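Local coordinates for protein prephenate dehydrogenase (Aquifex aeolicus, PDB 2G5C) that binds NAD and probably catalyses the oxidative decarboxylation of prephenate to 4-hydroxyphenylpyruvate, a step in tyrosine biosynthesis, at residues A[64-69]-A[80-85]; A[74-79]-A[99-104]; A[105-108]-A[113-116]. All coordinates share one frame; numbering follows the deposited sequence.

Contact 1 of 3, residues A[64-69]-A[80-85]. With NAD (nicotinamide-adenine-dinucleotide), chain E.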
# COMPACT_ATOMS: atom_id res chain seq x y z
N ASP A 64 7.65 -8.28 39.53
CA ASP A 64 6.96 -7.07 39.98
C ASP A 64 6.62 -6.16 38.80
O ASP A 64 5.97 -5.13 38.96
CB ASP A 64 7.81 -6.33 41.02
CG ASP A 64 9.25 -6.17 40.60
OD1 ASP A 64 10.05 -5.70 41.44
OD2 ASP A 64 9.59 -6.50 39.44
N PHE A 65 7.06 -6.57 37.61
CA PHE A 65 6.80 -5.83 36.39
C PHE A 65 6.52 -6.86 35.29
O PHE A 65 7.40 -7.63 34.93
CB PHE A 65 8.02 -4.98 36.01
CG PHE A 65 7.74 -3.97 34.94
CD1 PHE A 65 7.17 -2.74 35.25
CD2 PHE A 65 8.02 -4.26 33.60
CE1 PHE A 65 6.87 -1.81 34.25
CE2 PHE A 65 7.73 -3.34 32.60
CZ PHE A 65 7.16 -2.11 32.92
N VAL A 66 5.30 -6.87 34.77
CA VAL A 66 4.93 -7.83 33.75
C VAL A 66 4.51 -7.19 32.43
O VAL A 66 3.71 -6.26 32.40
CB VAL A 66 3.78 -8.74 34.26
CG1 VAL A 66 3.45 -9.80 33.23
CG2 VAL A 66 4.19 -9.38 35.58
N MSE A 67 5.05 -7.71 31.33
CA MSE A 67 4.73 -7.20 29.99
C MSE A 67 4.05 -8.29 29.16
O MSE A 67 4.71 -9.19 28.65
CB MSE A 67 6.00 -6.73 29.28
CG MSE A 67 5.77 -6.25 27.84
SE MSE A 67 4.75 -4.61 27.73
CE MSE A 67 6.12 -3.39 28.33
N LEU A 68 2.73 -8.19 29.04
CA LEU A 68 1.97 -9.15 28.26
C LEU A 68 2.31 -8.95 26.79
O LEU A 68 2.01 -7.90 26.20
CB LEU A 68 0.47 -8.95 28.51
CG LEU A 68 0.05 -9.12 29.98
CD1 LEU A 68 -1.43 -8.83 30.12
CD2 LEU A 68 0.36 -10.54 30.44
N SER A 69 2.96 -9.95 26.21
CA SER A 69 3.40 -9.89 24.83
C SER A 69 2.98 -11.12 24.04
O SER A 69 3.61 -11.47 23.04
CB SER A 69 4.92 -9.74 24.80
OG SER A 69 5.33 -8.74 25.71
N LYS A 80 -6.12 -13.77 34.76
CA LYS A 80 -6.84 -14.42 35.85
C LYS A 80 -5.92 -15.30 36.68
O LYS A 80 -6.06 -15.37 37.90
CB LYS A 80 -8.00 -15.25 35.30
CG LYS A 80 -9.01 -14.43 34.51
CD LYS A 80 -10.23 -15.25 34.12
CE LYS A 80 -11.18 -15.43 35.29
NZ LYS A 80 -11.79 -14.13 35.70
N LYS A 81 -4.98 -15.97 36.03
CA LYS A 81 -4.05 -16.81 36.77
C LYS A 81 -3.06 -15.93 37.52
O LYS A 81 -2.75 -16.18 38.68
CB LYS A 81 -3.31 -17.75 35.82
CG LYS A 81 -4.22 -18.72 35.09
CD LYS A 81 -3.48 -20.01 34.76
CE LYS A 81 -4.29 -20.89 33.83
NZ LYS A 81 -4.45 -20.27 32.49
N LEU A 82 -2.58 -14.89 36.85
CA LEU A 82 -1.63 -13.97 37.45
C LEU A 82 -2.19 -13.21 38.66
O LEU A 82 -1.43 -12.78 39.53
CB LEU A 82 -1.14 -12.96 36.41
CG LEU A 82 -0.25 -13.52 35.30
CD1 LEU A 82 0.12 -12.42 34.32
CD2 LEU A 82 0.99 -14.14 35.92
N SER A 83 -3.51 -13.06 38.71
CA SER A 83 -4.14 -12.34 39.81
C SER A 83 -3.85 -12.96 41.18
O SER A 83 -3.73 -12.24 42.17
CB SER A 83 -5.66 -12.26 39.59
OG SER A 83 -6.23 -13.55 39.41
N TYR A 84 -3.73 -14.28 41.25
CA TYR A 84 -3.45 -14.93 42.52
C TYR A 84 -1.99 -15.37 42.68
O TYR A 84 -1.61 -15.92 43.71
CB TYR A 84 -4.39 -16.12 42.74
CG TYR A 84 -4.48 -17.08 41.58
CD1 TYR A 84 -3.39 -17.86 41.20
CD2 TYR A 84 -5.68 -17.24 40.88
CE1 TYR A 84 -3.48 -18.77 40.14
CE2 TYR A 84 -5.78 -18.15 39.82
CZ TYR A 84 -4.68 -18.91 39.46
OH TYR A 84 -4.78 -19.82 38.43
N ILE A 85 -1.18 -15.12 41.65
CA ILE A 85 0.23 -15.48 41.70
C ILE A 85 1.04 -14.23 42.03
O ILE A 85 1.94 -14.27 42.87
CB ILE A 85 0.71 -16.02 40.33
CG1 ILE A 85 -0.05 -17.30 39.98
CG2 ILE A 85 2.21 -16.28 40.38
CD1 ILE A 85 0.17 -17.76 38.56
PA NAD E . 4.97 -13.80 18.08
O1A NAD E . 6.32 -13.48 17.61
O2A NAD E . 4.24 -14.88 17.31
O5B NAD E . 5.10 -14.17 19.62
C5B NAD E . 3.97 -14.54 20.35
C4B NAD E . 4.39 -15.47 21.48
O4B NAD E . 3.19 -15.81 22.13
C3B NAD E . 5.00 -16.80 20.99
O3B NAD E . 6.32 -16.99 21.47
C2B NAD E . 3.99 -17.84 21.47
O2B NAD E . 4.51 -19.12 21.78
C1B NAD E . 3.40 -17.10 22.64
N9A NAD E . 2.11 -17.54 23.21
C8A NAD E . 0.97 -17.96 22.56
N7A NAD E . 0.05 -18.27 23.49
C5A NAD E . 0.57 -18.07 24.72
C6A NAD E . 0.10 -18.21 26.03
N6A NAD E . -1.13 -18.64 26.26
N1A NAD E . 0.93 -17.90 27.10
C2A NAD E . 2.24 -17.45 26.89
N3A NAD E . 2.71 -17.30 25.59
C4A NAD E . 1.89 -17.61 24.54
O3 NAD E . 4.01 -12.48 18.11
PN NAD E . 4.50 -10.96 18.24
O1N NAD E . 5.69 -10.93 19.12
O2N NAD E . 4.68 -10.41 16.87
O5D NAD E . 3.30 -10.11 18.91
C5D NAD E . 2.86 -10.38 20.23
C4D NAD E . 1.78 -9.37 20.71
O4D NAD E . 2.16 -8.05 20.37
C3D NAD E . 0.35 -9.54 20.19
O3D NAD E . -0.55 -9.50 21.31
C2D NAD E . 0.10 -8.38 19.24
O2D NAD E . -1.25 -7.91 19.27
C1D NAD E . 1.13 -7.35 19.72
N1N NAD E . 1.74 -6.48 18.66
C2N NAD E . 2.33 -7.09 17.56
C3N NAD E . 2.91 -6.31 16.56
C7N NAD E . 3.54 -6.99 15.37
O7N NAD E . 4.10 -6.20 14.41
N7N NAD E . 3.58 -8.30 15.22
C4N NAD E . 2.89 -4.90 16.69
C5N NAD E . 2.30 -4.28 17.81
C6N NAD E . 1.72 -5.10 18.80
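Leu82 meets Val66 and Leu68 with a single methyl group, its CD1, which reaches both strand residues at nearly equal range. The closer approach is Leu68 CD2 to Leu82 CD1 at 4.3 Å; Val66 CG1 to Leu82 CD1 follows at 4.4 Å. Both are methyl-to-methyl contacts of apolar side chains, and together the segments bury just 73 Å². The closest-packed part is narrow, two residues of the strand against one of the helix, and even there the methyls only just touch. The backbones stand well back from it, with Val66 CA and Leu82 CA 9.7 Å apart, a gap that the side chains bridge. Leu82 does so with its outer torsion extended (chi2 179°), which carries CD1 outward to the strand.

Val66 and Leu68 sit on the helix-facing side of strand 65-68, where Val92 of strand 91-94 and Val7 of strand 3-7 flank them. Phe65 and Met67 (modelled as selenomethionine) alternate onto the other side and pack on Phe16 of helix 11-22. The loose side is the helix surface turned from the strand, where Tyr84 and, more to the flank, Lys80 are exposed; neither touches the strand. At the strand's C-terminal end the chain meets the cofactor, Ser69 O lying 3.1 Å from C5D of NAD, while Ser69 OG lies within hydrogen-bonding reach of both Gln95 OE1 and Met67 O. Strand 65-68, helix 72-85 and strand 91-94 form a beta-alpha-beta unit, and the nucleotide at the strand's C-terminal end is the hallmark of a Rossmann-type dinucleotide-binding fold.

Contact 2 of 3, residues A[74-79]-A[99-104]. With NAD (nicotinamide-adenine-dinucleotide), chain E.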
# COMPACT_ATOMS: atom_id res chain seq x y z
N THR A 74 -5.08 -14.36 24.57
CA THR A 74 -4.60 -15.04 25.77
C THR A 74 -4.52 -14.17 27.02
O THR A 74 -4.33 -14.68 28.13
CB THR A 74 -3.19 -15.65 25.55
OG1 THR A 74 -2.23 -14.60 25.37
CG2 THR A 74 -3.19 -16.54 24.32
N PHE A 75 -4.67 -12.87 26.85
CA PHE A 75 -4.59 -11.94 27.97
C PHE A 75 -5.56 -12.23 29.11
O PHE A 75 -5.15 -12.31 30.26
CB PHE A 75 -4.80 -10.51 27.46
CG PHE A 75 -3.62 -9.95 26.69
CD1 PHE A 75 -2.69 -10.80 26.09
CD2 PHE A 75 -3.46 -8.58 26.55
CE1 PHE A 75 -1.62 -10.29 25.36
CE2 PHE A 75 -2.40 -8.05 25.82
CZ PHE A 75 -1.47 -8.91 25.22
N ARG A 76 -6.84 -12.38 28.79
CA ARG A 76 -7.84 -12.63 29.83
C ARG A 76 -7.57 -13.89 30.65
O ARG A 76 -7.66 -13.87 31.88
CB ARG A 76 -9.24 -12.67 29.22
CG ARG A 76 -9.71 -11.33 28.68
CD ARG A 76 -11.13 -11.41 28.14
NE ARG A 76 -11.64 -10.12 27.66
CZ ARG A 76 -11.25 -9.52 26.54
NH1 ARG A 76 -10.34 -10.07 25.76
NH2 ARG A 76 -11.79 -8.35 26.20
N GLU A 77 -7.22 -14.99 29.98
CA GLU A 77 -6.93 -16.25 30.66
C GLU A 77 -5.68 -16.16 31.53
O GLU A 77 -5.67 -16.65 32.66
CB GLU A 77 -6.76 -17.38 29.64
CG GLU A 77 -5.73 -17.07 28.56
CD GLU A 77 -5.52 -18.22 27.59
OE1 GLU A 77 -4.87 -19.21 27.98
OE2 GLU A 77 -6.01 -18.12 26.44
N ILE A 78 -4.63 -15.54 31.00
CA ILE A 78 -3.37 -15.39 31.72
C ILE A 78 -3.52 -14.43 32.91
O ILE A 78 -3.02 -14.70 34.01
CB ILE A 78 -2.26 -14.85 30.78
CG1 ILE A 78 -2.04 -15.84 29.63
CG2 ILE A 78 -0.96 -14.67 31.55
CD1 ILE A 78 -1.02 -15.37 28.61
N ALA A 79 -4.23 -13.33 32.70
CA ALA A 79 -4.43 -12.34 33.76
C ALA A 79 -5.10 -12.95 34.99
O ALA A 79 -4.69 -12.68 36.12
CB ALA A 79 -5.28 -11.17 33.23
N LYS A 99 -7.08 -2.27 22.42
CA LYS A 99 -7.30 -1.86 23.80
C LYS A 99 -8.81 -1.97 24.01
O LYS A 99 -9.33 -3.07 24.12
CB LYS A 99 -6.81 -0.42 24.00
CG LYS A 99 -5.30 -0.22 23.77
CD LYS A 99 -4.45 -0.52 25.01
CE LYS A 99 -4.37 -2.01 25.37
NZ LYS A 99 -3.42 -2.79 24.51
N GLY A 100 -9.50 -0.84 24.02
CA GLY A 100 -10.94 -0.87 24.19
C GLY A 100 -11.40 -1.68 25.38
O GLY A 100 -10.87 -1.54 26.48
N LYS A 101 -12.39 -2.55 25.15
CA LYS A 101 -12.94 -3.38 26.21
C LYS A 101 -11.90 -4.22 26.95
O LYS A 101 -12.06 -4.50 28.15
CB LYS A 101 -14.02 -4.30 25.64
CG LYS A 101 -14.77 -5.09 26.70
CD LYS A 101 -15.94 -5.85 26.12
CE LYS A 101 -16.79 -6.46 27.22
NZ LYS A 101 -17.34 -5.42 28.14
N LEU A 102 -10.85 -4.61 26.25
CA LEU A 102 -9.79 -5.42 26.85
C LEU A 102 -9.18 -4.74 28.07
O LEU A 102 -8.81 -5.40 29.03
CB LEU A 102 -8.69 -5.69 25.82
CG LEU A 102 -7.44 -6.37 26.38
CD1 LEU A 102 -7.75 -7.83 26.70
CD2 LEU A 102 -6.32 -6.28 25.36
N VAL A 103 -9.05 -3.42 28.01
CA VAL A 103 -8.46 -2.68 29.11
C VAL A 103 -9.31 -2.74 30.37
O VAL A 103 -8.77 -2.89 31.47
CB VAL A 103 -8.22 -1.21 28.74
CG1 VAL A 103 -7.76 -0.43 29.96
CG2 VAL A 103 -7.16 -1.12 27.65
N TYR A 104 -10.62 -2.63 30.22
CA TYR A 104 -11.52 -2.67 31.37
C TYR A 104 -11.62 -4.08 31.95
O TYR A 104 -11.74 -4.25 33.16
CB TYR A 104 -12.91 -2.16 30.97
CG TYR A 104 -12.89 -0.75 30.44
CD1 TYR A 104 -12.44 0.31 31.22
CD2 TYR A 104 -13.28 -0.48 29.13
CE1 TYR A 104 -12.38 1.61 30.72
CE2 TYR A 104 -13.23 0.82 28.61
CZ TYR A 104 -12.77 1.85 29.42
OH TYR A 104 -12.69 3.13 28.91
PA NAD E . 4.97 -13.80 18.08
O1A NAD E . 6.32 -13.48 17.61
O2A NAD E . 4.24 -14.88 17.31
O5B NAD E . 5.10 -14.17 19.62
C5B NAD E . 3.97 -14.54 20.35
C4B NAD E . 4.39 -15.47 21.48
O4B NAD E . 3.19 -15.81 22.13
C3B NAD E . 5.00 -16.80 20.99
O3B NAD E . 6.32 -16.99 21.47
C2B NAD E . 3.99 -17.84 21.47
O2B NAD E . 4.51 -19.12 21.78
C1B NAD E . 3.40 -17.10 22.64
N9A NAD E . 2.11 -17.54 23.21
C8A NAD E . 0.97 -17.96 22.56
N7A NAD E . 0.05 -18.27 23.49
C5A NAD E . 0.57 -18.07 24.72
C6A NAD E . 0.10 -18.21 26.03
N6A NAD E . -1.13 -18.64 26.26
N1A NAD E . 0.93 -17.90 27.10
C2A NAD E . 2.24 -17.45 26.89
N3A NAD E . 2.71 -17.30 25.59
C4A NAD E . 1.89 -17.61 24.54
O3 NAD E . 4.01 -12.48 18.11
PN NAD E . 4.50 -10.96 18.24
O1N NAD E . 5.69 -10.93 19.12
O2N NAD E . 4.68 -10.41 16.87
O5D NAD E . 3.30 -10.11 18.91
C5D NAD E . 2.86 -10.38 20.23
C4D NAD E . 1.78 -9.37 20.71
O4D NAD E . 2.16 -8.05 20.37
C3D NAD E . 0.35 -9.54 20.19
O3D NAD E . -0.55 -9.50 21.31
C2D NAD E . 0.10 -8.38 19.24
O2D NAD E . -1.25 -7.91 19.27
C1D NAD E . 1.13 -7.35 19.72
N1N NAD E . 1.74 -6.48 18.66
C2N NAD E . 2.33 -7.09 17.56
C3N NAD E . 2.91 -6.31 16.56
C7N NAD E . 3.54 -6.99 15.37
O7N NAD E . 4.10 -6.20 14.41
N7N NAD E . 3.58 -8.30 15.22
C4N NAD E . 2.89 -4.90 16.69
C5N NAD E . 2.30 -4.28 17.81
C6N NAD E . 1.72 -5.10 18.80
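Leu102 forks between Phe75 and Arg76, CD1 going chiefly to Arg76 and CD2 to the Phe75 ring. Its CG stands anti to the backbone N (chi1 172°), a turn that carries the fork across to helix 72-85. CD1 lies over one face of the Arg76 guanidinium, with NH1 as its closest atom at 3.6 Å. The other branch goes to the aromatic ring: Leu102 CD2 is 3.9 Å from Phe75 CD2, approaching the ring obliquely while the two side chains as wholes run at about a right angle. Arg76 comes to Leu102 along an extended chain, its axis at a slant to that of the leucine, and its NH2 ends 3.6 Å from Leu102 CA.

The same NH2 makes a salt bridge to Asp105 OD2, one turn further along the helix that carries Leu102, and a second to Glu236 OE2. Lys101 brings a like charge near, but its NZ remains 6.6 Å from Arg76 NH2. Phe75 has Thr74 OG1 at its ring edge, in plane, and that oxygen is hydrogen-bonded to Pro71 O and Ser70 OG.

Helix 72-85 turns another set of side chains to the cofactor. Thr74 CG2 lies 3.5 Å from N6A of NAD and Ile78 CD1 is equally close to N1A, both packing against the adenine. The chemistry thus divides by depth: the buried Phe75 and Leu102 meet as hydrocarbon, while at the partly exposed Arg76 the two acids probably balance the charge and help hold the guanidinium with one face turned to the Leu102 methyl.

Contact 3 of 3, residues A[105-108]-A[113-116]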
# COMPACT_ATOMS: atom_id res chain seq x y z
N ASP A 105 -11.57 -5.09 31.08
CA ASP A 105 -11.64 -6.46 31.56
C ASP A 105 -10.38 -6.80 32.35
O ASP A 105 -10.44 -7.49 33.37
CB ASP A 105 -11.81 -7.45 30.40
CG ASP A 105 -13.11 -7.26 29.66
OD1 ASP A 105 -14.10 -6.84 30.29
OD2 ASP A 105 -13.15 -7.54 28.44
N LEU A 106 -9.23 -6.32 31.87
CA LEU A 106 -7.97 -6.59 32.55
C LEU A 106 -7.91 -5.85 33.89
O LEU A 106 -7.32 -6.36 34.85
CB LEU A 106 -6.78 -6.21 31.66
CG LEU A 106 -6.62 -7.09 30.41
CD1 LEU A 106 -5.34 -6.73 29.67
CD2 LEU A 106 -6.59 -8.56 30.82
N GLU A 107 -8.50 -4.66 33.95
CA GLU A 107 -8.52 -3.89 35.19
C GLU A 107 -9.41 -4.60 36.21
O GLU A 107 -9.10 -4.63 37.39
CB GLU A 107 -9.08 -2.48 34.97
CG GLU A 107 -8.27 -1.57 34.06
CD GLU A 107 -8.78 -0.13 34.08
OE1 GLU A 107 -10.02 0.06 34.01
OE2 GLU A 107 -7.96 0.80 34.16
N ASN A 108 -10.51 -5.18 35.74
CA ASN A 108 -11.43 -5.89 36.63
C ASN A 108 -10.84 -7.18 37.17
O ASN A 108 -11.30 -7.71 38.18
CB ASN A 108 -12.75 -6.21 35.91
CG ASN A 108 -13.55 -4.97 35.57
OD1 ASN A 108 -13.55 -4.00 36.32
ND2 ASN A 108 -14.26 -5.02 34.45
N ARG A 113 -3.18 -3.00 39.46
CA ARG A 113 -1.92 -3.41 38.87
C ARG A 113 -1.79 -3.16 37.37
O ARG A 113 -0.70 -2.89 36.87
CB ARG A 113 -1.66 -4.89 39.16
CG ARG A 113 -1.30 -5.16 40.61
CD ARG A 113 -1.13 -6.63 40.90
NE ARG A 113 -2.40 -7.35 40.77
CZ ARG A 113 -2.69 -8.47 41.42
NH1 ARG A 113 -1.80 -9.00 42.25
NH2 ARG A 113 -3.86 -9.05 41.25
N PHE A 114 -2.91 -3.24 36.65
CA PHE A 114 -2.88 -3.08 35.20
C PHE A 114 -2.87 -1.69 34.58
O PHE A 114 -3.60 -0.79 35.00
CB PHE A 114 -4.02 -3.87 34.57
CG PHE A 114 -3.98 -3.88 33.07
CD1 PHE A 114 -3.02 -4.62 32.40
CD2 PHE A 114 -4.86 -3.09 32.33
CE1 PHE A 114 -2.93 -4.59 31.01
CE2 PHE A 114 -4.78 -3.05 30.94
CZ PHE A 114 -3.82 -3.80 30.28
N VAL A 115 -2.04 -1.56 33.55
CA VAL A 115 -1.90 -0.33 32.77
C VAL A 115 -1.82 -0.76 31.30
O VAL A 115 -0.90 -1.49 30.91
CB VAL A 115 -0.61 0.43 33.12
CG1 VAL A 115 -0.51 1.69 32.28
CG2 VAL A 115 -0.60 0.77 34.61
N GLY A 116 -2.78 -0.31 30.50
CA GLY A 116 -2.82 -0.67 29.09
C GLY A 116 -1.83 0.07 28.21
O GLY A 116 -1.61 1.28 28.37
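Leu106 is laid across one face of the Phe114 ring, and this CH-pi packing is the main interaction of the contact. Its CB stands 3.7 Å from the centroid of the Phe114 ring and only 11° off the normal, so it lies nearly above the centre. Further out along the same side chain, Leu106 CD1 comes down over the far rim, 3.4 Å from Phe114 CZ, which is close for two carbons and marks tight packing. The ring is brought under the leucine because Phe114 CG is anti to its backbone N (chi1 -174°), which projects the aromatic group from strand 114-120 to helix 101-110.

The second apolar touch is at the edge. Glu107 CG lies near the ring plane, 4.1 Å from Phe114 CD2, and the carboxylate beyond it is turned at 90° to the ring. With the ring cut back to an alanine here, Leu106 CB and CD1 would probably lose the face they rest on and Glu107 CG its edge partner, opening a gap between helix and sheet.

Polar groups are paired away from this interface. Glu107 OE2 is hydrogen-bonded to Thr146 OG1, so the residue lends its methylene to the aromatic edge and its acid to a neighbouring loop. Arg113 gives NE to Leu110 O and NH1 to Ser87 O, tying the start of the strand to the end of helix 101-110 and to the loop after helix 72-85. Phe114 also packs on Val92 and Asp94 of the adjacent strand, while Leu106 touches Phe75 and Ala79 of helix 72-85. Between the two segments the chemistry is that of carbon on carbon, which implies that the helix of this beta-alpha-beta unit is held to its following strand by shape and burial, with OE2 of the buried Glu107 bonded outside the pair.

How the contacts relate
All three contacts belong to the Rossmann-type nucleotide-binding region. Contacts 1 and 3 are buried helix-on-sheet packings, one beneath helix 72-85 and the other beneath helix 101-110, their centres about 10 Å apart. Contact 2 joins these two helices side by side and is partly exposed, which fits its mixture of apolar and charged groups. It shares a helix with each of the others: Ala79 CB lies 3.8 Å from Leu106 CD2, and Phe75 CZ is 3.8 Å from Leu68 O. Contact 1 is the most sparing in area, whereas contact 3 depends on an aromatic face. Contacts 1 and 2 both touch NAD; contact 3 lies further off.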